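Local atomic coordinates of conserved hypothetical secreted protein (Helicobacter pylori, PDB entry 4RNZ), a protein that probably acts as a zinc-dependent M23B-family metallopeptidase that trims peptidoglycan and so helps determine cell shape. Residues 12-17 with 45-50; 58-63 with 68-73; 91-96 with 106-111; 158-163 with 341-346. All blocks are in the same frame, centred on the assembly; numbering follows the deposited sequence.

In the fold
Two pairs of contacts sit in two separate parts of the chain. Interactions 1 and 2 belong to the N-terminal five-stranded antiparallel sheet and touch each other: L59 N lies 2.8 Å from Y46 O, probably a hydrogen bond, since strands 44-49 and 55-61 are neighbours. Interaction 2 is the backbone-bonded hairpin, and interaction 1 is the helix laid on the same sheet. Interactions 3 and 4 share the second sheet and also touch, with L94 CD2 3.6 Å from L343 CD1. Interactions 1, 3 and 4 are small, aliphatic or aromatic helix-on-strand contacts; 1 and 4 are buried, while 3 is only partly buried and has a phosphate beside it.

Interaction 1 of 4, residues 12-17 with 45-50; sequences LGFLEK and YYTLRD
Helix 11-17 packs against the N-terminal antiparallel sheet, and the ring of F14 is what carries the 12-17 segment across to Y45 and T47. The backbones stay far apart, 11.6 Å between F14 CA and T47 CA; the F14 side chain bridges part of that gap, and the side chains of Y45 and T47 meet it from the strand. It can do so because CG of F14 is anti to the backbone N (chi1 -179°), which sends the ring away from the helix toward the strand. Its CE1 corner comes to 3.9 Å from CE2 of Y45. The two side chains approach at a slant. At the far end of the ring, the methyl CG2 of T47 lies near the ring plane, off the edge, 4.3 Å from F14 CZ. With CG between the backbone N and the carbonyl carbon (chi1 67°), the Y45 ring is turned so that CE2 is its atom nearest F14. The whole contact is apolar, with F14 and T47 buried. W6 completes the aromatic group: its ring meets that of Y45 edge to face and that of F14 with the planes at about 35°. Further along, N18 donates from ND2 to the F14 carbonyl and accepts R49 NH2 on OD1, a polar tie just past the helix. Around this, strand 44-49 is flanked by strands 2-5 and 55-61, while L12 and L15 turn to helix 23-26.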
# COMPACT_ATOMS: atom_id res chain seq x y z
N LEU A 12 4.04 13.29 -17.90
CA LEU A 12 4.51 14.15 -18.98
C LEU A 12 4.61 13.38 -20.30
O LEU A 12 4.15 13.84 -21.36
CB LEU A 12 5.84 14.74 -18.55
CG LEU A 12 6.44 15.99 -19.16
CD1 LEU A 12 5.42 17.12 -19.26
CD2 LEU A 12 7.63 16.37 -18.27
N GLY A 13 5.19 12.19 -20.23
CA GLY A 13 5.25 11.32 -21.39
C GLY A 13 3.87 11.00 -21.90
O GLY A 13 3.67 10.93 -23.09
N PHE A 14 2.89 10.81 -21.00
CA PHE A 14 1.53 10.53 -21.45
C PHE A 14 0.93 11.76 -22.16
O PHE A 14 0.23 11.64 -23.17
CB PHE A 14 0.67 10.10 -20.24
CG PHE A 14 -0.75 9.77 -20.59
CD1 PHE A 14 -1.09 8.52 -21.08
CD2 PHE A 14 -1.75 10.71 -20.40
CE1 PHE A 14 -2.41 8.23 -21.39
CE2 PHE A 14 -3.06 10.43 -20.70
CZ PHE A 14 -3.40 9.20 -21.21
N LEU A 15 1.20 12.94 -21.62
CA LEU A 15 0.69 14.17 -22.23
C LEU A 15 1.26 14.33 -23.64
O LEU A 15 0.51 14.56 -24.60
CB LEU A 15 1.04 15.38 -21.39
CG LEU A 15 0.44 15.45 -19.99
CD1 LEU A 15 0.73 16.82 -19.41
CD2 LEU A 15 -1.06 15.21 -20.04
N GLU A 16 2.57 14.20 -23.74
CA GLU A 16 3.32 14.24 -25.02
C GLU A 16 2.78 13.24 -26.03
O GLU A 16 2.44 13.59 -27.15
CB GLU A 16 4.82 13.97 -24.77
CG GLU A 16 5.69 13.80 -26.01
CD GLU A 16 7.17 13.67 -25.68
OE1 GLU A 16 7.53 12.81 -24.84
OE2 GLU A 16 7.98 14.45 -26.25
N LYS A 17 2.66 11.98 -25.62
CA LYS A 17 2.16 10.93 -26.53
C LYS A 17 0.79 11.22 -27.09
O LYS A 17 0.47 10.80 -28.20
CB LYS A 17 2.14 9.58 -25.82
CG LYS A 17 2.07 8.39 -26.76
CD LYS A 17 3.13 7.35 -26.38
CE LYS A 17 3.27 6.27 -27.45
NZ LYS A 17 2.09 5.37 -27.48
N TYR A 45 -5.98 2.08 -15.87
CA TYR A 45 -6.46 3.44 -16.05
C TYR A 45 -7.50 3.43 -17.15
O TYR A 45 -7.69 2.41 -17.84
CB TYR A 45 -5.32 4.42 -16.35
CG TYR A 45 -4.62 4.24 -17.68
CD1 TYR A 45 -3.78 3.13 -17.92
CD2 TYR A 45 -4.75 5.19 -18.70
CE1 TYR A 45 -3.13 2.97 -19.15
CE2 TYR A 45 -4.11 5.03 -19.93
CZ TYR A 45 -3.30 3.93 -20.14
OH TYR A 45 -2.67 3.78 -21.34
N TYR A 46 -8.13 4.58 -17.34
CA TYR A 46 -9.28 4.68 -18.24
C TYR A 46 -9.13 5.89 -19.14
O TYR A 46 -8.73 6.97 -18.70
CB TYR A 46 -10.58 4.77 -17.46
CG TYR A 46 -10.78 3.62 -16.49
CD1 TYR A 46 -10.23 3.67 -15.21
CD2 TYR A 46 -11.49 2.46 -16.86
CE1 TYR A 46 -10.38 2.60 -14.33
CE2 TYR A 46 -11.66 1.41 -15.97
CZ TYR A 46 -11.10 1.49 -14.70
OH TYR A 46 -11.23 0.47 -13.79
N THR A 47 -9.45 5.69 -20.41
CA THR A 47 -9.42 6.76 -21.39
C THR A 47 -10.69 6.80 -22.25
O THR A 47 -11.40 5.79 -22.44
CB THR A 47 -8.20 6.65 -22.33
OG1 THR A 47 -8.29 5.47 -23.13
CG2 THR A 47 -6.90 6.66 -21.56
N LEU A 48 -10.97 8.00 -22.76
CA LEU A 48 -12.07 8.22 -23.69
C LEU A 48 -11.54 9.09 -24.81
O LEU A 48 -10.92 10.15 -24.54
CB LEU A 48 -13.23 8.94 -23.02
CG LEU A 48 -14.46 9.18 -23.93
CD1 LEU A 48 -15.16 7.87 -24.28
CD2 LEU A 48 -15.43 10.14 -23.27
N ARG A 49 -11.78 8.65 -26.04
CA ARG A 49 -11.30 9.36 -27.22
C ARG A 49 -12.49 9.75 -28.11
O ARG A 49 -13.52 9.09 -28.05
CB ARG A 49 -10.31 8.46 -27.96
CG ARG A 49 -8.99 8.29 -27.22
CD ARG A 49 -8.04 7.31 -27.87
NE ARG A 49 -6.89 7.08 -27.00
CZ ARG A 49 -5.84 7.90 -26.88
NH1 ARG A 49 -5.75 9.01 -27.60
NH2 ARG A 49 -4.86 7.60 -26.04
N ASP A 50 -12.37 10.82 -28.89
CA ASP A 50 -13.44 11.20 -29.86
C ASP A 50 -13.28 10.42 -31.16
O ASP A 50 -12.45 9.51 -31.25
CB ASP A 50 -13.46 12.71 -30.14
CG ASP A 50 -12.21 13.19 -30.84
OD1 ASP A 50 -11.44 12.36 -31.38
OD2 ASP A 50 -11.98 14.41 -30.84

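Interaction 2 of 4, residues 58-63 with 68-73; sequences ALIPIS and IHIYKK
Strands 55-61 and 66-73 run antiparallel, and segments 58-63 and 68-73 meet through A58 with I70, L59 with H69 and I60 with I68. The two outer pairs are hydrogen-bonded, each by two backbone bonds: I68 N to I60 O is the shortest at 2.7 Å, and A58 N to I70 O measures 2.8 Å. I68 N reaches its acceptor tilted 29° from the carbonyl plane; the other three donors lie in plane. L59 and H69 form the non-hydrogen-bonded pair.

The packed, covered part is the face bearing A58, I60, I68 and I70, all buried. I60 CB stands 4.2 Å from I68 CB, and F14, L11, L15 and W6 close over this face. Just beyond the strand, I62 crosses I68 at about a right angle, its CG2 3.9 Å from I68 CD1.

The opposite face is the solvent side: L59 and H69 are only partly buried, though they touch closely. They lie side by side, with the methyl CD2 of L59 3.5 Å from CD2 of the imidazole. H69 CG is anti to its backbone N (chi1 -177°), which lays the ring alongside L59, with A58 O at its edge, in plane. Y71 CD1 lies over one ring face, toward the rim. The ring's NE2 is bonded to OE1 of Q57, and a glycerol lies about 4 Å from the L59 side chain. Together the strands make a classic beta hairpin in the middle of an antiparallel meander, with the I62 side chain about 9 Å from that of the zinc ligand E34.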
# COMPACT_ATOMS: atom_id res chain seq x y z
N ALA A 58 -9.23 11.18 -19.37
CA ALA A 58 -8.47 10.10 -18.77
C ALA A 58 -8.63 10.11 -17.26
O ALA A 58 -8.69 11.19 -16.62
CB ALA A 58 -7.01 10.21 -19.13
N LEU A 59 -8.69 8.90 -16.69
CA LEU A 59 -8.74 8.70 -15.27
C LEU A 59 -7.58 7.76 -14.93
O LEU A 59 -7.55 6.61 -15.38
CB LEU A 59 -10.07 8.11 -14.83
CG LEU A 59 -11.32 8.96 -15.06
CD1 LEU A 59 -12.56 8.14 -14.75
CD2 LEU A 59 -11.29 10.23 -14.21
N ILE A 60 -6.62 8.29 -14.17
CA ILE A 60 -5.35 7.63 -13.89
C ILE A 60 -5.13 7.60 -12.38
O ILE A 60 -4.93 8.64 -11.75
CB ILE A 60 -4.17 8.35 -14.56
CG1 ILE A 60 -4.38 8.43 -16.09
CG2 ILE A 60 -2.86 7.64 -14.26
CD1 ILE A 60 -3.47 9.47 -16.76
N PRO A 61 -5.20 6.41 -11.77
CA PRO A 61 -5.12 6.37 -10.31
C PRO A 61 -3.73 6.70 -9.83
O PRO A 61 -2.77 6.27 -10.45
CB PRO A 61 -5.43 4.91 -9.98
CG PRO A 61 -6.00 4.31 -11.22
CD PRO A 61 -5.41 5.08 -12.35
N ILE A 62 -3.63 7.48 -8.76
CA ILE A 62 -2.35 7.72 -8.09
C ILE A 62 -2.29 7.10 -6.69
O ILE A 62 -1.23 7.07 -6.10
CB ILE A 62 -1.94 9.21 -8.05
CG1 ILE A 62 -3.02 10.10 -7.48
CG2 ILE A 62 -1.58 9.71 -9.45
CD1 ILE A 62 -2.59 11.55 -7.47
N SER A 63 -3.43 6.66 -6.15
CA SER A 63 -3.46 5.90 -4.91
C SER A 63 -4.72 5.05 -4.97
O SER A 63 -5.36 4.97 -6.02
CB SER A 63 -3.50 6.83 -3.69
OG SER A 63 -4.76 7.49 -3.56
N ILE A 68 -5.92 11.09 -11.09
CA ILE A 68 -5.81 12.23 -11.96
C ILE A 68 -6.96 12.16 -12.95
O ILE A 68 -7.14 11.13 -13.59
CB ILE A 68 -4.50 12.17 -12.76
CG1 ILE A 68 -3.32 12.45 -11.84
CG2 ILE A 68 -4.52 13.14 -13.94
CD1 ILE A 68 -1.99 12.13 -12.49
N HIS A 69 -7.70 13.25 -13.07
CA HIS A 69 -8.69 13.40 -14.13
C HIS A 69 -8.22 14.46 -15.13
O HIS A 69 -8.13 15.64 -14.78
CB HIS A 69 -10.02 13.81 -13.52
CG HIS A 69 -11.15 13.93 -14.51
ND1 HIS A 69 -12.24 14.75 -14.30
CD2 HIS A 69 -11.34 13.34 -15.71
CE1 HIS A 69 -13.05 14.68 -15.35
NE2 HIS A 69 -12.54 13.81 -16.20
N ILE A 70 -7.94 14.02 -16.35
CA ILE A 70 -7.60 14.92 -17.45
C ILE A 70 -8.80 14.99 -18.37
O ILE A 70 -9.36 13.95 -18.75
CB ILE A 70 -6.41 14.42 -18.28
CG1 ILE A 70 -5.12 14.54 -17.46
CG2 ILE A 70 -6.28 15.20 -19.59
CD1 ILE A 70 -4.00 13.65 -17.94
N TYR A 71 -9.21 16.21 -18.71
CA TYR A 71 -10.36 16.34 -19.61
C TYR A 71 -10.23 17.59 -20.45
O TYR A 71 -9.66 18.60 -20.01
CB TYR A 71 -11.69 16.36 -18.86
CG TYR A 71 -11.76 17.40 -17.78
CD1 TYR A 71 -11.20 17.15 -16.54
CD2 TYR A 71 -12.35 18.65 -18.00
CE1 TYR A 71 -11.25 18.09 -15.54
CE2 TYR A 71 -12.39 19.59 -16.99
CZ TYR A 71 -11.84 19.30 -15.77
OH TYR A 71 -11.84 20.21 -14.75
N LYS A 72 -10.71 17.48 -21.68
CA LYS A 72 -10.76 18.61 -22.61
C LYS A 72 -12.08 19.33 -22.42
O LYS A 72 -13.13 18.71 -22.50
CB LYS A 72 -10.63 18.10 -24.04
CG LYS A 72 -10.46 19.24 -25.03
CD LYS A 72 -10.16 18.74 -26.43
CE LYS A 72 -9.92 19.95 -27.34
NZ LYS A 72 -9.29 19.51 -28.61
N LYS A 73 -12.04 20.64 -22.12
CA LYS A 73 -13.26 21.45 -22.08
C LYS A 73 -13.09 22.66 -23.01
O LYS A 73 -12.15 23.46 -22.85
CB LYS A 73 -13.61 21.88 -20.65
CG LYS A 73 -14.65 22.98 -20.54
CD LYS A 73 -15.56 22.86 -19.32
CE LYS A 73 -14.80 22.78 -18.00
NZ LYS A 73 -14.00 24.00 -17.70

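Interaction 3 of 4, residues 91-96 with 106-111; sequences KTLLLS and IKATND. With PO4 (phosphate ion), chain G.
The C-terminal end of helix 101-109 lies on strand 87-96, with L93 as the residue that reaches up to A108 and T109. Its CG is anti to the backbone N (chi1 173°), which directs both methyls at the helix. CD1 presses on the A108 methyl, 3.6 Å from A108 CB. The other branch, CD2, meets the methyl of T109 less closely, at 4.1 Å from T109 CG2, and these two side chains cross at about a right angle. T109 thus turns its methyl to the strand while its hydroxyl works in the turn: OG1 accepts the backbone N of D111 at 3.0 Å, a rather bent bond of 137°, and is also bonded to I105 O. Two residues before L93 on the strand, K91 runs out nearly extended and bends at its last torsion, which turns NZ to the phosphate, 3.0 Å from O4. K89 and Y145 hold the same ion, probably from the crystallisation liquor. After the helix, N110 takes positive phi and D111 becomes the N-cap of helix 112-121, its OD1 taking L113 N and OD2 making a salt bridge to R143. The contact is a helix end laid on an antiparallel strand, at a helix-to-helix junction where an ST turn is followed by an N-cap.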
# COMPACT_ATOMS: atom_id res chain seq x y z
N LYS A 91 -14.75 -10.98 2.06
CA LYS A 91 -14.79 -12.44 1.99
C LYS A 91 -14.10 -13.05 3.19
O LYS A 91 -13.24 -12.41 3.81
CB LYS A 91 -14.10 -12.97 0.74
CG LYS A 91 -14.80 -12.58 -0.55
CD LYS A 91 -14.43 -13.48 -1.71
CE LYS A 91 -15.49 -13.41 -2.80
NZ LYS A 91 -15.70 -12.00 -3.24
N THR A 92 -14.46 -14.30 3.47
CA THR A 92 -13.76 -15.10 4.45
C THR A 92 -13.21 -16.37 3.84
O THR A 92 -13.96 -17.25 3.39
CB THR A 92 -14.68 -15.47 5.62
OG1 THR A 92 -15.18 -14.27 6.20
CG2 THR A 92 -13.92 -16.27 6.69
N LEU A 93 -11.89 -16.47 3.84
CA LEU A 93 -11.22 -17.69 3.46
C LEU A 93 -11.04 -18.57 4.70
O LEU A 93 -10.45 -18.13 5.70
CB LEU A 93 -9.84 -17.39 2.87
CG LEU A 93 -8.94 -18.58 2.56
CD1 LEU A 93 -9.56 -19.51 1.53
CD2 LEU A 93 -7.61 -18.06 2.07
N LEU A 94 -11.55 -19.79 4.62
CA LEU A 94 -11.25 -20.84 5.61
C LEU A 94 -10.48 -21.97 4.94
O LEU A 94 -10.88 -22.49 3.89
CB LEU A 94 -12.54 -21.38 6.20
CG LEU A 94 -13.52 -20.38 6.80
CD1 LEU A 94 -14.79 -21.12 7.19
CD2 LEU A 94 -12.92 -19.65 7.99
N LEU A 95 -9.38 -22.38 5.54
CA LEU A 95 -8.50 -23.31 4.86
C LEU A 95 -7.93 -24.34 5.82
O LEU A 95 -7.54 -24.00 6.95
CB LEU A 95 -7.40 -22.47 4.23
CG LEU A 95 -6.48 -23.06 3.19
CD1 LEU A 95 -6.07 -21.92 2.27
CD2 LEU A 95 -5.27 -23.71 3.87
N SER A 96 -7.90 -25.60 5.39
CA SER A 96 -7.15 -26.65 6.09
C SER A 96 -5.92 -26.94 5.26
O SER A 96 -6.03 -27.31 4.10
CB SER A 96 -8.00 -27.93 6.26
OG SER A 96 -7.22 -28.95 6.87
N ILE A 106 -3.36 -19.78 -2.95
CA ILE A 106 -3.52 -19.57 -4.40
C ILE A 106 -4.60 -20.51 -4.96
O ILE A 106 -5.43 -20.10 -5.77
CB ILE A 106 -2.21 -19.77 -5.16
CG1 ILE A 106 -1.15 -18.76 -4.68
CG2 ILE A 106 -2.42 -19.64 -6.67
CD1 ILE A 106 -1.49 -17.32 -4.95
N LYS A 107 -4.59 -21.76 -4.51
CA LYS A 107 -5.61 -22.69 -4.97
C LYS A 107 -7.01 -22.15 -4.70
O LYS A 107 -7.86 -22.22 -5.58
CB LYS A 107 -5.47 -24.07 -4.33
CG LYS A 107 -6.43 -25.08 -4.95
CD LYS A 107 -6.66 -26.31 -4.09
CE LYS A 107 -7.58 -27.28 -4.84
NZ LYS A 107 -8.03 -28.41 -3.98
N ALA A 108 -7.22 -21.60 -3.51
CA ALA A 108 -8.56 -21.14 -3.09
C ALA A 108 -8.98 -19.77 -3.59
O ALA A 108 -10.18 -19.48 -3.66
CB ALA A 108 -8.65 -21.17 -1.57
N THR A 109 -8.01 -18.91 -3.93
CA THR A 109 -8.34 -17.51 -4.30
C THR A 109 -7.79 -17.05 -5.64
O THR A 109 -8.16 -15.99 -6.11
CB THR A 109 -7.74 -16.54 -3.26
OG1 THR A 109 -6.30 -16.61 -3.33
CG2 THR A 109 -8.21 -16.92 -1.86
N ASN A 110 -6.88 -17.83 -6.20
CA ASN A 110 -6.08 -17.43 -7.33
C ASN A 110 -5.46 -16.03 -7.17
O ASN A 110 -5.30 -15.30 -8.15
CB ASN A 110 -6.92 -17.51 -8.61
CG ASN A 110 -6.07 -17.51 -9.85
OD1 ASN A 110 -5.06 -18.23 -9.95
ND2 ASN A 110 -6.45 -16.69 -10.82
N ASP A 111 -5.07 -15.68 -5.95
CA ASP A 111 -4.56 -14.34 -5.67
C ASP A 111 -3.22 -14.28 -4.94
O ASP A 111 -3.16 -14.31 -3.72
CB ASP A 111 -5.57 -13.54 -4.90
CG ASP A 111 -5.11 -12.10 -4.69
OD1 ASP A 111 -4.21 -11.64 -5.41
OD2 ASP A 111 -5.64 -11.46 -3.81
P PO4 G . -15.09 -11.35 -7.44
O1 PO4 G . -13.73 -10.79 -7.02
O2 PO4 G . -14.83 -12.54 -8.33
O3 PO4 G . -15.91 -10.32 -8.19
O4 PO4 G . -15.94 -11.78 -6.27

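Interaction 4 of 4, residues 158-163 with 341-346; sequences MAMVSS and QKLEEL
No flat group takes part where M158 and M160 meet L343; the contact is made by thioether chains and a branched aliphatic end, and the rings nearby, F171, F363 and Y169, border the methionines from outside the two segments. L343 projects from helix 326-348 toward the strand, and its CD2 methyl does most of the touching. M160 meets it with two points of a folded chain: CE sits 3.7 Å from L343 CD2, and CB is 3.8 Å from that same methyl. That double contact follows from M160 turning at both chi2 (-82°) and chi3 (-78°), which curls the terminal methyl back beside the leucine. M158 instead stays extended until its last torsion, and only its CE arrives, 4.0 Å from L343 CD2 and as far from L343 CB. Both methionines slant across the leucine rather than lying along it, and all three residues are buried. M158 and M160, two apart on strand 153-163, point to the same side of the sheet, where A138 of strand 136-146 also touches L343. A little further up the helix, L346 O is bonded to ND1 of H350, a nickel ligand. What results is a long, late helix laid over the face of an antiparallel sheet, a plain alpha-on-beta layer that brings residues from near the C-terminus onto the second domain.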
# COMPACT_ATOMS: atom_id res chain seq x y z
N MET A 158 -8.78 -9.51 9.30
CA MET A 158 -8.42 -10.47 10.34
C MET A 158 -7.77 -11.69 9.71
O MET A 158 -8.13 -12.14 8.60
CB MET A 158 -9.66 -10.91 11.11
CG MET A 158 -9.35 -11.94 12.19
SD MET A 158 -10.81 -12.58 13.02
CE MET A 158 -11.50 -13.63 11.77
N ALA A 159 -6.77 -12.23 10.40
CA ALA A 159 -6.24 -13.53 10.03
C ALA A 159 -6.02 -14.37 11.27
O ALA A 159 -5.88 -13.85 12.37
CB ALA A 159 -4.97 -13.39 9.22
N MET A 160 -6.01 -15.68 11.06
CA MET A 160 -5.79 -16.66 12.13
C MET A 160 -5.10 -17.88 11.54
O MET A 160 -5.46 -18.37 10.45
CB MET A 160 -7.11 -17.07 12.79
CG MET A 160 -6.94 -18.00 14.00
SD MET A 160 -6.73 -19.73 13.56
CE MET A 160 -8.43 -20.16 13.21
N VAL A 161 -4.04 -18.32 12.21
CA VAL A 161 -3.43 -19.61 11.90
C VAL A 161 -3.43 -20.41 13.22
O VAL A 161 -3.25 -19.83 14.30
CB VAL A 161 -2.04 -19.49 11.27
CG1 VAL A 161 -2.06 -18.51 10.09
CG2 VAL A 161 -1.00 -19.07 12.30
N SER A 162 -3.71 -21.70 13.12
CA SER A 162 -3.76 -22.60 14.29
C SER A 162 -2.62 -23.59 14.16
O SER A 162 -2.34 -24.09 13.07
CB SER A 162 -5.05 -23.39 14.32
OG SER A 162 -4.96 -24.43 13.36
N SER A 163 -1.97 -23.85 15.28
CA SER A 163 -0.87 -24.81 15.34
C SER A 163 -0.93 -25.43 16.74
O SER A 163 -1.00 -24.70 17.75
CB SER A 163 0.46 -24.10 15.08
OG SER A 163 1.55 -24.99 15.13
N GLN A 341 -15.33 -14.92 17.99
CA GLN A 341 -16.54 -15.73 18.22
C GLN A 341 -17.16 -16.13 16.90
O GLN A 341 -17.51 -17.28 16.69
CB GLN A 341 -17.56 -14.95 19.05
CG GLN A 341 -17.36 -15.11 20.55
CD GLN A 341 -17.90 -13.94 21.36
OE1 GLN A 341 -18.68 -13.12 20.88
NE2 GLN A 341 -17.46 -13.86 22.61
N LYS A 342 -17.27 -15.17 16.00
CA LYS A 342 -17.84 -15.45 14.70
C LYS A 342 -16.98 -16.42 13.91
O LYS A 342 -17.51 -17.34 13.30
CB LYS A 342 -18.11 -14.14 13.93
CG LYS A 342 -18.27 -14.29 12.44
CD LYS A 342 -19.41 -15.21 12.05
CE LYS A 342 -20.74 -14.59 12.34
NZ LYS A 342 -21.75 -15.35 11.55
N LEU A 343 -15.66 -16.25 13.92
CA LEU A 343 -14.80 -17.20 13.21
C LEU A 343 -15.02 -18.65 13.71
O LEU A 343 -15.10 -19.59 12.91
CB LEU A 343 -13.33 -16.81 13.30
CG LEU A 343 -12.36 -17.80 12.66
CD1 LEU A 343 -12.64 -17.98 11.16
CD2 LEU A 343 -10.92 -17.38 12.89
N GLU A 344 -15.09 -18.84 15.02
CA GLU A 344 -15.34 -20.18 15.57
C GLU A 344 -16.62 -20.79 15.05
O GLU A 344 -16.63 -21.96 14.64
CB GLU A 344 -15.37 -20.15 17.11
CG GLU A 344 -14.00 -19.95 17.73
CD GLU A 344 -12.93 -20.86 17.11
OE1 GLU A 344 -13.15 -22.10 17.01
OE2 GLU A 344 -11.86 -20.32 16.73
N GLU A 345 -17.68 -19.98 15.05
CA GLU A 345 -18.96 -20.41 14.54
C GLU A 345 -18.89 -20.81 13.08
O GLU A 345 -19.51 -21.78 12.68
CB GLU A 345 -20.04 -19.33 14.75
CG GLU A 345 -20.41 -19.14 16.22
CD GLU A 345 -21.39 -18.01 16.45
OE1 GLU A 345 -22.05 -17.57 15.48
OE2 GLU A 345 -21.51 -17.56 17.62
N LEU A 346 -18.13 -20.05 12.28
CA LEU A 346 -17.97 -20.36 10.85
C LEU A 346 -17.18 -21.64 10.64
O LEU A 346 -17.49 -22.42 9.72
CB LEU A 346 -17.30 -19.21 10.10
CG LEU A 346 -18.15 -17.94 9.94
CD1 LEU A 346 -17.28 -16.77 9.46
CD2 LEU A 346 -19.31 -18.21 8.98